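PDB 4QPK: phosphotransferase from Brucella abortus, which acts as a homodimeric histidine phosphotransferase in the phosphorelay that controls bacterial growth, division and survival inside mammalian host cells. Local coordinates for residues Glu124-Arg127 / Asn128-Pro131. Numbering follows the deposited sequence.
Sequences EYFR and NEKP. With NA (sodium ion), chain E.
Glu124 and Asn128 meet at a sodium ion that lies 2.2 Å from Asn128 ND2. An amide nitrogen is an unlikely sodium ligand, so OD1 and ND2 of Asn128 may be interchanged in the model. Glu124 grips the ion more loosely from two directions, through its backbone O and its carboxylate OE2, each 3.0 Å away. With CG anti to the backbone N and a bend at chi2 (61°), its carboxylate folds back to the metal, while OE1 pairs with Arg90. Leaving helix 115-126, the chain makes a type I beta turn, Phe126 to Glu129, toward strand 132-136 of the C-terminal domain, which resembles the ATP-binding domain of histidine kinases but lacks regions required to bind ATP. Asn128 N donates to Tyr125 O (2.9 Å) and Glu129 N to Phe126 O (3.1 Å). A water bridges Phe126 O and Pro131 O. Glu129 combines an apolar methylene, CG, 3.6 Å from Tyr125 CE2, with a carboxylate tilted only 11° from the tyrosine ring plane; OE1 accepts a hydrogen bond from Asn158 and OE2 forms a salt bridge with Arg95. Apolar and buried, Pro131 sets CG at the Phe126 ring edge, 3.7 Å from CE2, both residues packing on Leu167.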
# COMPACT_ATOMS: atom_id res chain seq x y z
N GLU B 124 -9.50 -15.07 5.90
CA GLU B 124 -9.36 -15.15 4.44
C GLU B 124 -7.88 -15.11 4.03
O GLU B 124 -7.45 -15.80 3.10
CB GLU B 124 -10.16 -14.02 3.79
CG GLU B 124 -10.14 -13.95 2.27
CD GLU B 124 -10.71 -15.18 1.59
OE1 GLU B 124 -11.43 -15.98 2.25
OE2 GLU B 124 -10.47 -15.33 0.37
N TYR B 125 -7.10 -14.29 4.72
CA TYR B 125 -5.67 -14.19 4.46
C TYR B 125 -5.01 -15.56 4.64
O TYR B 125 -4.24 -16.00 3.79
CB TYR B 125 -5.02 -13.15 5.38
CG TYR B 125 -3.53 -12.96 5.20
CD1 TYR B 125 -3.04 -12.08 4.25
CD2 TYR B 125 -2.62 -13.64 5.99
CE1 TYR B 125 -1.68 -11.89 4.09
CE2 TYR B 125 -1.25 -13.46 5.83
CZ TYR B 125 -0.79 -12.58 4.88
OH TYR B 125 0.57 -12.38 4.72
N PHE B 126 -5.31 -16.23 5.75
CA PHE B 126 -4.61 -17.48 6.05
C PHE B 126 -5.08 -18.66 5.21
O PHE B 126 -4.46 -19.71 5.22
CB PHE B 126 -4.68 -17.81 7.54
CG PHE B 126 -3.60 -17.14 8.32
CD1 PHE B 126 -3.77 -15.85 8.80
CD2 PHE B 126 -2.38 -17.77 8.52
CE1 PHE B 126 -2.75 -15.21 9.50
CE2 PHE B 126 -1.35 -17.15 9.21
CZ PHE B 126 -1.54 -15.86 9.70
N ARG B 127 -6.17 -18.47 4.48
CA ARG B 127 -6.52 -19.42 3.43
C ARG B 127 -5.38 -19.54 2.41
O ARG B 127 -5.19 -20.59 1.79
CB ARG B 127 -7.80 -18.99 2.72
CG ARG B 127 -9.06 -19.26 3.50
CD ARG B 127 -10.26 -19.18 2.58
NE ARG B 127 -10.12 -20.05 1.42
CZ ARG B 127 -10.69 -21.25 1.31
NH1 ARG B 127 -11.44 -21.72 2.29
NH2 ARG B 127 -10.51 -21.98 0.21
N ASN B 128 -4.61 -18.46 2.24
CA ASN B 128 -3.45 -18.45 1.35
C ASN B 128 -2.11 -18.54 2.08
O ASN B 128 -1.09 -18.07 1.57
CB ASN B 128 -3.44 -17.21 0.47
CG ASN B 128 -4.73 -17.05 -0.31
OD1 ASN B 128 -4.98 -17.76 -1.28
ND2 ASN B 128 -5.54 -16.10 0.10
N GLU B 129 -2.12 -19.05 3.30
CA GLU B 129 -0.88 -19.29 4.02
C GLU B 129 -0.82 -20.75 4.47
O GLU B 129 -1.84 -21.45 4.46
CB GLU B 129 -0.73 -18.35 5.21
CG GLU B 129 -0.59 -16.88 4.82
CD GLU B 129 0.73 -16.57 4.12
OE1 GLU B 129 1.77 -17.12 4.52
OE2 GLU B 129 0.71 -15.74 3.19
N LYS B 130 0.37 -21.19 4.87
CA LYS B 130 0.58 -22.58 5.26
C LYS B 130 -0.16 -23.01 6.53
O LYS B 130 -0.78 -24.07 6.55
CB LYS B 130 2.08 -22.85 5.46
CG LYS B 130 2.92 -22.83 4.20
CD LYS B 130 4.40 -22.93 4.57
CE LYS B 130 5.26 -23.28 3.38
NZ LYS B 130 6.70 -23.34 3.77
N PRO B 131 -0.09 -22.21 7.61
CA PRO B 131 -0.62 -22.82 8.84
C PRO B 131 -2.13 -23.00 8.88
O PRO B 131 -2.88 -22.26 8.23
CB PRO B 131 -0.19 -21.83 9.93
CG PRO B 131 0.00 -20.55 9.24
CD PRO B 131 0.50 -20.88 7.86
NA NA E . -7.71 -16.41 0.20
O HOH W 1 -4.12 -22.27 5.87